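Local coordinates for protein flavin-dependent thymidylate synthase (Thermus thermophilus, PDB 6J61) that probably catalyses the FAD-dependent reductive methylation of dUMP to dTMP, with methylenetetrahydrofolate as methyl donor and NADPH as reductant, at residues L132-V135 against Q136-Y140; P187-W191 against E192-Y196; F224-R227 against T228-R231; R255-E258 against A259-V263. One frame throughout, in Å; residues are numbered along the deposited sequence.

Interaction 1 of 4, residues L132-V135 against Q136-Y140; sequences LRKV and QQEAY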
loop_
_atom_site.group_PDB
_atom_site.type_symbol
_atom_site.label_atom_id
_atom_site.label_comp_id
_atom_site.label_asym_id
_atom_site.label_seq_id
_atom_site.Cartn_x
_atom_site.Cartn_y
_atom_site.Cartn_z
ATOM N N LEU A 132 19.143 33.838 8.921
ATOM C CA LEU A 132 17.983 33.046 8.545
ATOM C C LEU A 132 16.832 34.009 8.319
ATOM O O LEU A 132 16.107 33.911 7.330
ATOM C CB LEU A 132 17.607 32.073 9.668
ATOM C CG LEU A 132 16.236 31.403 9.527
ATOM C CD1 LEU A 132 16.195 30.579 8.252
ATOM C CD2 LEU A 132 15.962 30.536 10.731
ATOM N N ARG A 133 16.666 34.943 9.252
ATOM C CA ARG A 133 15.597 35.926 9.151
ATOM C C ARG A 133 15.736 36.740 7.872
ATOM O O ARG A 133 14.740 37.069 7.224
ATOM C CB ARG A 133 15.611 36.851 10.372
ATOM C CG ARG A 133 15.129 36.178 11.653
ATOM C CD ARG A 133 15.206 37.108 12.870
ATOM N NE ARG A 133 14.665 36.449 14.057
ATOM C CZ ARG A 133 14.743 36.923 15.297
ATOM N NH1 ARG A 133 15.345 38.078 15.542
ATOM N NH2 ARG A 133 14.220 36.228 16.301
ATOM N N LYS A 134 16.979 37.042 7.510
ATOM C CA LYS A 134 17.282 37.819 6.317
ATOM C C LYS A 134 16.781 37.127 5.049
ATOM O O LYS A 134 15.930 37.665 4.332
ATOM C CB LYS A 134 18.792 38.043 6.224
ATOM C CG LYS A 134 19.205 39.392 5.660
ATOM C CD LYS A 134 18.830 39.558 4.197
ATOM C CE LYS A 134 19.309 40.912 3.654
ATOM N NZ LYS A 134 18.665 42.096 4.319
ATOM N N VAL A 135 17.305 35.931 4.779
ATOM C CA VAL A 135 16.910 35.186 3.590
ATOM C C VAL A 135 15.404 34.916 3.556
ATOM O O VAL A 135 14.807 34.834 2.483
ATOM C CB VAL A 135 17.694 33.847 3.466
ATOM C CG1 VAL A 135 19.022 33.962 4.173
ATOM C CG2 VAL A 135 16.881 32.689 4.003
ATOM N N GLN A 136 14.784 34.774 4.723
ATOM C CA GLN A 136 13.344 34.552 4.751
ATOM C C GLN A 136 12.693 35.813 4.200
ATOM O O GLN A 136 11.723 35.750 3.443
ATOM C CB GLN A 136 12.844 34.326 6.178
ATOM C CG GLN A 136 13.369 33.077 6.848
ATOM C CD GLN A 136 12.820 32.898 8.251
ATOM O OE1 GLN A 136 13.249 32.015 8.990
ATOM N NE2 GLN A 136 11.868 33.739 8.625
ATOM N N GLN A 137 13.248 36.960 4.578
ATOM C CA GLN A 137 12.713 38.236 4.142
ATOM C C GLN A 137 12.910 38.443 2.643
ATOM O O GLN A 137 11.939 38.634 1.902
ATOM C CB GLN A 137 13.365 39.381 4.929
ATOM C CG GLN A 137 12.446 40.595 5.091
ATOM C CD GLN A 137 13.040 41.694 5.958
ATOM O OE1 GLN A 137 13.894 42.470 5.512
ATOM N NE2 GLN A 137 12.590 41.765 7.209
ATOM N N GLU A 138 14.165 38.407 2.200
ATOM C CA GLU A 138 14.477 38.590 0.787
ATOM C C GLU A 138 13.545 37.691 -0.012
ATOM O O GLU A 138 12.810 38.150 -0.893
ATOM C CB GLU A 138 15.938 38.206 0.501
ATOM C CG GLU A 138 16.974 39.032 1.259
ATOM C CD GLU A 138 16.952 40.501 0.868
ATOM O OE1 GLU A 138 17.387 41.350 1.678
ATOM O OE2 GLU A 138 16.507 40.809 -0.257
ATOM N N ALA A 139 13.572 36.405 0.328
ATOM C CA ALA A 139 12.754 35.407 -0.339
ATOM C C ALA A 139 11.275 35.756 -0.325
ATOM O O ALA A 139 10.626 35.701 -1.367
ATOM C CB ALA A 139 12.978 34.043 0.297
ATOM N N TYR A 140 10.719 36.109 0.827
ATOM C CA TYR A 140 9.300 36.440 0.820
ATOM C C TYR A 140 9.108 37.726 0.030
ATOM O O TYR A 140 8.025 37.990 -0.497
ATOM C CB TYR A 140 8.732 36.617 2.225
ATOM C CG TYR A 140 7.235 36.456 2.231
ATOM C CD1 TYR A 140 6.662 35.194 2.174
ATOM C CD2 TYR A 140 6.384 37.565 2.221
ATOM C CE1 TYR A 140 5.275 35.028 2.104
ATOM C CE2 TYR A 140 4.992 37.412 2.150
ATOM C CZ TYR A 140 4.450 36.136 2.091
ATOM O OH TYR A 140 3.087 35.951 2.011
#

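Interaction 2 of 4, residues P187-W191 against E192-Y196; sequences PEAQW and EIRQY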
loop_
_atom_site.group_PDB
_atom_site.type_symbol
_atom_site.label_atom_id
_atom_site.label_comp_id
_atom_site.label_asym_id
_atom_site.label_seq_id
_atom_site.Cartn_x
_atom_site.Cartn_y
_atom_site.Cartn_z
ATOM N N PRO A 187 15.610 8.769 18.705
ATOM C CA PRO A 187 16.551 9.896 18.746
ATOM C C PRO A 187 17.301 10.151 17.443
ATOM O O PRO A 187 18.003 11.147 17.319
ATOM C CB PRO A 187 17.481 9.544 19.915
ATOM C CG PRO A 187 17.429 8.041 19.967
ATOM C CD PRO A 187 15.970 7.737 19.696
ATOM N N GLU A 188 17.138 9.265 16.468
ATOM C CA GLU A 188 17.799 9.435 15.180
ATOM C C GLU A 188 16.971 10.340 14.255
ATOM O O GLU A 188 17.479 10.873 13.265
ATOM C CB GLU A 188 18.005 8.084 14.497
ATOM C CG GLU A 188 18.836 7.092 15.268
ATOM C CD GLU A 188 18.095 6.494 16.445
ATOM O OE1 GLU A 188 17.904 7.194 17.460
ATOM O OE2 GLU A 188 17.694 5.317 16.351
ATOM N N ALA A 189 15.690 10.494 14.572
ATOM C CA ALA A 189 14.794 11.326 13.771
ATOM C C ALA A 189 15.168 12.773 14.037
ATOM O O ALA A 189 15.638 13.087 15.124
ATOM C CB ALA A 189 13.333 11.062 14.182
ATOM N N GLN A 190 14.976 13.660 13.067
ATOM C CA GLN A 190 15.327 15.057 13.303
ATOM C C GLN A 190 14.456 15.628 14.421
ATOM O O GLN A 190 13.257 15.355 14.490
ATOM C CB GLN A 190 15.162 15.893 12.027
ATOM C CG GLN A 190 15.917 17.214 12.078
ATOM C CD GLN A 190 15.993 17.941 10.728
ATOM O OE1 GLN A 190 16.248 17.333 9.679
ATOM N NE2 GLN A 190 15.793 19.250 10.760
ATOM N N TRP A 191 15.071 16.421 15.292
ATOM C CA TRP A 191 14.383 17.033 16.426
ATOM C C TRP A 191 13.002 17.621 16.109
ATOM O O TRP A 191 12.036 17.361 16.833
ATOM C CB TRP A 191 15.257 18.135 17.052
ATOM C CG TRP A 191 14.690 18.704 18.329
ATOM C CD1 TRP A 191 14.857 18.206 19.593
ATOM C CD2 TRP A 191 13.818 19.840 18.464
ATOM N NE1 TRP A 191 14.140 18.956 20.503
ATOM C CE2 TRP A 191 13.495 19.964 19.836
ATOM C CE3 TRP A 191 13.279 20.761 17.561
ATOM C CZ2 TRP A 191 12.658 20.974 20.325
ATOM C CZ3 TRP A 191 12.443 21.769 18.051
ATOM C CH2 TRP A 191 12.143 21.864 19.421
ATOM N N GLU A 192 12.902 18.417 15.048
ATOM C CA GLU A 192 11.621 19.033 14.711
ATOM C C GLU A 192 10.490 18.017 14.628
ATOM O O GLU A 192 9.467 18.150 15.305
ATOM C CB GLU A 192 11.700 19.799 13.380
ATOM C CG GLU A 192 12.438 21.137 13.417
ATOM C CD GLU A 192 13.862 21.003 13.910
ATOM O OE1 GLU A 192 14.522 19.983 13.608
ATOM O OE2 GLU A 192 14.327 21.926 14.596
ATOM N N ILE A 193 10.676 16.996 13.802
ATOM C CA ILE A 193 9.630 16.014 13.647
ATOM C C ILE A 193 9.446 15.174 14.916
ATOM O O ILE A 193 8.339 14.695 15.192
ATOM C CB ILE A 193 9.868 15.134 12.391
ATOM C CG1 ILE A 193 8.590 14.352 12.076
ATOM C CG2 ILE A 193 11.050 14.208 12.598
ATOM C CD1 ILE A 193 8.510 13.820 10.672
ATOM N N ARG A 194 10.503 15.017 15.709
ATOM C CA ARG A 194 10.348 14.254 16.945
ATOM C C ARG A 194 9.279 14.925 17.801
ATOM O O ARG A 194 8.402 14.259 18.347
ATOM C CB ARG A 194 11.654 14.193 17.746
ATOM C CG ARG A 194 12.771 13.448 17.066
ATOM C CD ARG A 194 13.468 12.519 18.050
ATOM N NE ARG A 194 14.036 13.226 19.187
ATOM C CZ ARG A 194 15.093 14.020 19.105
ATOM N NH1 ARG A 194 15.693 14.203 17.939
ATOM N NH2 ARG A 194 15.558 14.625 20.190
ATOM N N GLN A 195 9.357 16.253 17.899
ATOM C CA GLN A 195 8.414 17.028 18.695
ATOM C C GLN A 195 6.999 16.808 18.198
ATOM O O GLN A 195 6.074 16.709 18.995
ATOM C CB GLN A 195 8.767 18.526 18.658
ATOM C CG GLN A 195 10.211 18.849 19.059
ATOM C CD GLN A 195 10.743 17.929 20.161
ATOM O OE1 GLN A 195 10.168 17.841 21.247
ATOM N NE2 GLN A 195 11.843 17.232 19.873
ATOM N N TYR A 196 6.821 16.721 16.886
ATOM C CA TYR A 196 5.488 16.481 16.343
ATOM C C TYR A 196 5.024 15.081 16.724
ATOM O O TYR A 196 3.857 14.861 17.016
ATOM C CB TYR A 196 5.484 16.640 14.815
ATOM C CG TYR A 196 5.309 18.067 14.367
ATOM C CD1 TYR A 196 4.033 18.638 14.273
ATOM C CD2 TYR A 196 6.419 18.867 14.071
ATOM C CE1 TYR A 196 3.867 19.977 13.896
ATOM C CE2 TYR A 196 6.265 20.196 13.692
ATOM C CZ TYR A 196 4.989 20.744 13.612
ATOM O OH TYR A 196 4.842 22.068 13.284
#

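Interaction 3 of 4, residues F224-R227 against T228-R231; sequences FLSR and TELR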
loop_
_atom_site.group_PDB
_atom_site.type_symbol
_atom_site.label_atom_id
_atom_site.label_comp_id
_atom_site.label_asym_id
_atom_site.label_seq_id
_atom_site.Cartn_x
_atom_site.Cartn_y
_atom_site.Cartn_z
ATOM N N PHE A 224 15.365 -4.246 19.900
ATOM C CA PHE A 224 15.579 -5.442 19.103
ATOM C C PHE A 224 17.046 -5.837 19.231
ATOM O O PHE A 224 17.936 -5.002 19.109
ATOM C CB PHE A 224 15.216 -5.203 17.632
ATOM C CG PHE A 224 14.940 -6.475 16.878
ATOM C CD1 PHE A 224 15.993 -7.286 16.432
ATOM C CD2 PHE A 224 13.628 -6.910 16.679
ATOM C CE1 PHE A 224 15.744 -8.511 15.805
ATOM C CE2 PHE A 224 13.364 -8.138 16.051
ATOM C CZ PHE A 224 14.428 -8.941 15.614
ATOM N N LEU A 225 17.294 -7.111 19.505
ATOM C CA LEU A 225 18.653 -7.592 19.653
ATOM C C LEU A 225 18.986 -8.517 18.511
ATOM O O LEU A 225 18.207 -9.407 18.168
ATOM C CB LEU A 225 18.817 -8.328 20.981
ATOM C CG LEU A 225 18.371 -7.553 22.221
ATOM C CD1 LEU A 225 18.769 -8.316 23.483
ATOM C CD2 LEU A 225 19.004 -6.177 22.205
ATOM N N SER A 226 20.153 -8.291 17.924
ATOM C CA SER A 226 20.639 -9.082 16.806
ATOM C C SER A 226 20.978 -10.484 17.291
ATOM O O SER A 226 21.029 -10.733 18.490
ATOM C CB SER A 226 21.897 -8.441 16.238
ATOM O OG SER A 226 22.916 -8.453 17.226
ATOM N N ARG A 227 21.226 -11.384 16.342
ATOM C CA ARG A 227 21.566 -12.764 16.641
ATOM C C ARG A 227 22.765 -12.917 17.576
ATOM O O ARG A 227 22.718 -13.716 18.519
ATOM C CB ARG A 227 21.833 -13.539 15.352
ATOM C CG ARG A 227 22.360 -14.954 15.593
ATOM C CD ARG A 227 22.527 -15.712 14.288
ATOM N NE ARG A 227 23.196 -14.893 13.280
ATOM C CZ ARG A 227 23.410 -15.275 12.025
ATOM N NH1 ARG A 227 23.015 -16.473 11.611
ATOM N NH2 ARG A 227 24.005 -14.441 11.178
ATOM N N THR A 228 23.835 -12.164 17.333
ATOM C CA THR A 228 25.002 -12.296 18.192
ATOM C C THR A 228 24.707 -11.759 19.587
ATOM O O THR A 228 25.294 -12.211 20.567
ATOM C CB THR A 228 26.248 -11.582 17.607
ATOM O OG1 THR A 228 26.075 -10.164 17.675
ATOM C CG2 THR A 228 26.461 -11.995 16.158
ATOM N N GLU A 229 23.795 -10.801 19.684
ATOM C CA GLU A 229 23.449 -10.270 20.987
ATOM C C GLU A 229 22.730 -11.353 21.786
ATOM O O GLU A 229 23.056 -11.590 22.948
ATOM C CB GLU A 229 22.578 -9.019 20.847
ATOM C CG GLU A 229 23.381 -7.727 20.843
ATOM C CD GLU A 229 22.526 -6.489 20.637
ATOM O OE1 GLU A 229 22.030 -6.280 19.508
ATOM O OE2 GLU A 229 22.345 -5.724 21.607
ATOM N N LEU A 230 21.764 -12.020 21.162
ATOM C CA LEU A 230 21.026 -13.090 21.828
ATOM C C LEU A 230 21.984 -14.225 22.202
ATOM O O LEU A 230 21.783 -14.932 23.185
ATOM C CB LEU A 230 19.932 -13.634 20.902
ATOM C CG LEU A 230 18.748 -12.721 20.575
ATOM C CD1 LEU A 230 17.867 -13.372 19.524
ATOM C CD2 LEU A 230 17.956 -12.450 21.842
ATOM N N ARG A 231 23.025 -14.391 21.396
ATOM C CA ARG A 231 24.025 -15.430 21.607
ATOM C C ARG A 231 24.901 -15.104 22.821
ATOM O O ARG A 231 25.396 -16.004 23.501
ATOM C CB ARG A 231 24.876 -15.571 20.342
ATOM C CG ARG A 231 25.989 -16.592 20.420
ATOM C CD ARG A 231 26.508 -16.909 19.033
ATOM N NE ARG A 231 25.595 -17.786 18.319
ATOM C CZ ARG A 231 25.547 -17.897 16.995
ATOM N NH1 ARG A 231 26.367 -17.177 16.238
ATOM N NH2 ARG A 231 24.680 -18.726 16.424
#

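Interaction 4 of 4, residues R255-E258 against A259-V263; sequences RLKE and ALEKV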
loop_
_atom_site.group_PDB
_atom_site.type_symbol
_atom_site.label_atom_id
_atom_site.label_comp_id
_atom_site.label_asym_id
_atom_site.label_seq_id
_atom_site.Cartn_x
_atom_site.Cartn_y
_atom_site.Cartn_z
ATOM N N ARG A 255 3.816 -14.765 28.872
ATOM C CA ARG A 255 4.808 -13.698 28.761
ATOM C C ARG A 255 6.174 -14.261 29.142
ATOM O O ARG A 255 7.147 -14.117 28.405
ATOM C CB ARG A 255 4.466 -12.528 29.697
ATOM C CG ARG A 255 3.871 -11.308 29.009
ATOM C CD ARG A 255 4.785 -10.775 27.903
ATOM N NE ARG A 255 5.827 -9.841 28.338
ATOM C CZ ARG A 255 5.590 -8.688 28.958
ATOM N NH1 ARG A 255 4.342 -8.324 29.231
ATOM N NH2 ARG A 255 6.592 -7.881 29.277
ATOM N N LEU A 256 6.228 -14.911 30.300
ATOM C CA LEU A 256 7.461 -15.503 30.806
ATOM C C LEU A 256 8.021 -16.558 29.856
ATOM O O LEU A 256 9.175 -16.485 29.441
ATOM C CB LEU A 256 7.214 -16.151 32.174
ATOM C CG LEU A 256 8.074 -15.748 33.376
ATOM C CD1 LEU A 256 8.061 -16.913 34.346
ATOM C CD2 LEU A 256 9.509 -15.432 32.968
ATOM N N LYS A 257 7.204 -17.553 29.538
ATOM C CA LYS A 257 7.625 -18.619 28.646
ATOM C C LYS A 257 8.180 -18.025 27.354
ATOM O O LYS A 257 9.269 -18.390 26.902
ATOM C CB LYS A 257 6.444 -19.539 28.339
ATOM C CG LYS A 257 6.783 -20.686 27.417
ATOM C CD LYS A 257 5.629 -21.666 27.307
ATOM C CE LYS A 257 5.903 -22.715 26.239
ATOM N NZ LYS A 257 7.196 -23.423 26.474
ATOM N N GLU A 258 7.427 -17.101 26.768
ATOM C CA GLU A 258 7.836 -16.443 25.534
ATOM C C GLU A 258 9.169 -15.714 25.685
ATOM O O GLU A 258 10.062 -15.883 24.859
ATOM C CB GLU A 258 6.754 -15.460 25.087
ATOM C CG GLU A 258 5.505 -16.122 24.534
ATOM C CD GLU A 258 4.325 -15.161 24.448
ATOM O OE1 GLU A 258 4.551 -13.934 24.407
ATOM O OE2 GLU A 258 3.171 -15.634 24.413
ATOM N N ALA A 259 9.296 -14.907 26.735
ATOM C CA ALA A 259 10.527 -14.155 26.982
ATOM C C ALA A 259 11.729 -15.093 27.015
ATOM O O ALA A 259 12.822 -14.753 26.555
ATOM C CB ALA A 259 10.425 -13.389 28.302
ATOM N N LEU A 260 11.524 -16.277 27.574
ATOM C CA LEU A 260 12.585 -17.260 27.649
ATOM C C LEU A 260 12.804 -17.843 26.263
ATOM O O LEU A 260 13.946 -17.983 25.813
ATOM C CB LEU A 260 12.213 -18.380 28.622
ATOM C CG LEU A 260 12.100 -18.032 30.104
ATOM C CD1 LEU A 260 11.626 -19.252 30.871
ATOM C CD2 LEU A 260 13.429 -17.554 30.622
ATOM N N GLU A 261 11.706 -18.177 25.587
ATOM C CA GLU A 261 11.782 -18.760 24.249
ATOM C C GLU A 261 12.393 -17.796 23.232
ATOM O O GLU A 261 12.745 -18.194 22.127
ATOM C CB GLU A 261 10.390 -19.229 23.790
ATOM C CG GLU A 261 9.792 -20.326 24.685
ATOM C CD GLU A 261 8.468 -20.897 24.167
ATOM O OE1 GLU A 261 7.501 -20.125 23.992
ATOM O OE2 GLU A 261 8.388 -22.129 23.943
ATOM N N LYS A 262 12.531 -16.532 23.617
ATOM C CA LYS A 262 13.119 -15.530 22.737
ATOM C C LYS A 262 14.641 -15.611 22.785
ATOM O O LYS A 262 15.319 -15.273 21.818
ATOM C CB LYS A 262 12.713 -14.119 23.162
ATOM C CG LYS A 262 11.266 -13.741 22.932
ATOM C CD LYS A 262 11.081 -12.288 23.353
ATOM C CE LYS A 262 9.663 -11.797 23.205
ATOM N NZ LYS A 262 9.628 -10.392 23.665
ATOM N N VAL A 263 15.162 -16.045 23.928
ATOM C CA VAL A 263 16.598 -16.159 24.141
ATOM C C VAL A 263 17.128 -17.584 23.958
ATOM O O VAL A 263 18.228 -17.785 23.446
ATOM C CB VAL A 263 16.967 -15.673 25.573
ATOM C CG1 VAL A 263 18.385 -16.109 25.938
ATOM C CG2 VAL A 263 16.841 -14.157 25.656
#

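Interaction 1 of 4, residues L132-V135 against Q136-Y140
The flat amide of Gln-136 brings its oxygen end against the branched tip of Leu-132, OE1 lying 3.1 Å from CG of Leu-132 and a little farther from both of its methyl groups. Below the carboxylate of Glu-138, CG of Glu-138 rests 3.5 Å from CD of Lys-134. Both pairs are one helical turn apart, in the first turns of helix 132-148. Gln-136 holds CG beside its own backbone N (chi1 -65°) and then runs straight, which carries the amide back along the helix over the preceding turn. The shared backbone is regular: Gln-136 N donates to Leu-132 O at 3.0 Å and Glu-138 N to Lys-134 O at 2.9 Å. Leucine suits its buried place, packing on Pro-105 and on Val-159 of the second subunit. Val-135, short and branched, packs on Ala-142 of that subunit. Glutamine is long enough to reach Asn-163, and Arg-133 turns outward to a salt bridge with Glu-104. The Lys-134 to Glu-138 salt bridge is modelled at 3.0 Å from NZ to OE1, but the crowded carboxylate makes its exact geometry doubtful. If real, the pair would probably offset negative charge where the Glu-138 side chains of the two subunits come together, while the amide oxygen of Gln-136, set among the carbons of Leu-132, finds a weak hydrogen bond from ND2 of Asn-163.

Interaction 2 of 4, residues P187-W191 against E192-Y196
Helix 191-207 starts here: Arg-194 N donates to Gln-190 O at 3.0 Å and Gln-195 N to Trp-191 O, with Gln-190 in the N-cap position. The N-cap side chain is extended, and its NE2 gives a 3.2 Å bond to OE1 of Glu-192, coming from above the carboxylate plane. Glutamine has a second group to spend, and its OE1 accepts from Arg-157 of the second subunit, a residue predicted to bind dUMP. Glu-192, buried, is in turn balanced by a salt bridge to Arg-109. Arg-194 bends twice so that its guanidinium returns to the loop before the helix: NH1 bonds to Ala-189 O at 3.0 Å, with the oxygen in the guanidinium plane, and CA of Pro-187 lies over one face. A long, flexible arginine can thus tie down a carbonyl that precedes the helix. Its NH2 comes near CD1 of Trp-191, with the guanidinium almost perpendicular (88°) to the indole. Gln-195 covers the indole instead: its amide is stacked over one face, the planes 20° apart, and a bend at chi2 (-35°) folds it there. Its NE2 also bonds to Trp-191 O at 3.0 Å, so that carbonyl takes two donors from one residue. Beside the amide, over the same face, CG of Gln-195 makes a CH-pi contact 3.4 Å from the centroid of the six-membered ring of Trp-191.

Interaction 3 of 4, residues F224-R227 against T228-R231
Ser-226 and Glu-229 form the innermost contact: the backbone N of Ser-226 donates to OE1 of Glu-229 at 3.2 Å in a nearly straight bond (164°), reaching the oxygen from above the carboxylate plane. Ser-226 is the N-cap of helix 227-236 and Glu-229 lies three residues on, so this is the glutamate half of a capping box. Serine is a common N-cap residue, and here its OG receives a bond from Arg-255 of the third subunit; glutamate suits the third helical position because its side chain just spans the distance back to the cap amide. The chain of Glu-229 is extended beyond CG (chi2 177°), which carries the carboxylate past the cap to Leu-225, where OE2 lies 3.4 Å from CD2. Leu-230 N donates to Ser-226 O at 3.1 Å and Arg-231 N to Arg-227 O at 3.0 Å, while CB of Leu-225 packs 4.3 Å from CD2 of Leu-230 to join strand 223-225 to the helix. The outer shell belongs to the third subunit. Its Lys-262 makes a salt bridge to Glu-229, its Glu-217 one to Arg-227, and its strand continues the sheet antiparallel to Phe-224 and Leu-225. The carboxylate of Glu-229 therefore accepts the N-H of the N-cap residue and answers a lysine across the interface; with that lysine and the helix N-terminus nearby, it is probably held firmly in its anionic form.

Interaction 4 of 4, residues R255-E258 against A259-V263
Lys-257 reaches along the helix to Glu-261, one turn on, and NZ lies 3.1 Å from OE2 in a salt bridge. In the lysine CG lies opposite the backbone N (chi1 -180°) and the chain then runs straight until it bends at chi4 (55°), which tips the ammonium over the carboxylate; the approach is from well above the carboxylate plane rather than along it. Glu-261 places CG beside its own backbone N, and its OE1 sits 3.5 Å from CG of Lys-257, so the aliphatic stem is covered as well. Long, flexible side chains suit this exposed edge. The backbone of helix 253-263, the last modelled helix and probably part of the extra C-terminal domain, is bonded from Ala-259 N to Arg-255 O at 2.8 Å and from Leu-260 N to Leu-256 O at 3.0 Å. Leu-256, Ala-259, Leu-260 and Val-263 make an apolar stripe against Leu-246 and Tyr-242 of helix 239-249. On another face Glu-258, extended beyond CG, forms a salt bridge with Arg-54 and a hydrogen bond to His-55, which lines an FAD pocket. Lys-262 is stretched out fully, its CG 3.1 Å from Glu-258 O and its NZ reaching the backbone O of Phe-224 of the third subunit.

The four contacts come in series along the chain. Interaction 1 opens helix 132-148 and interaction 2 helix 191-207, their centres about 25 Å apart; both touch the second subunit, and interaction 2 lies beside residues predicted to bind dUMP. Interactions 3 and 4 belong to the C-terminal helices 227-236 and 253-263, with centres about 14 Å apart, and meet where CD2 of Leu-230 lies 3.9 Å from O of Lys-262. They pair across the tetramer, since each touches the third subunit partly through the other's residues. The centres of interactions 1 and 4 are about 57 Å apart, on opposite sides of the chain's centre, so that the fold meets the second subunit on one side and the third on the other.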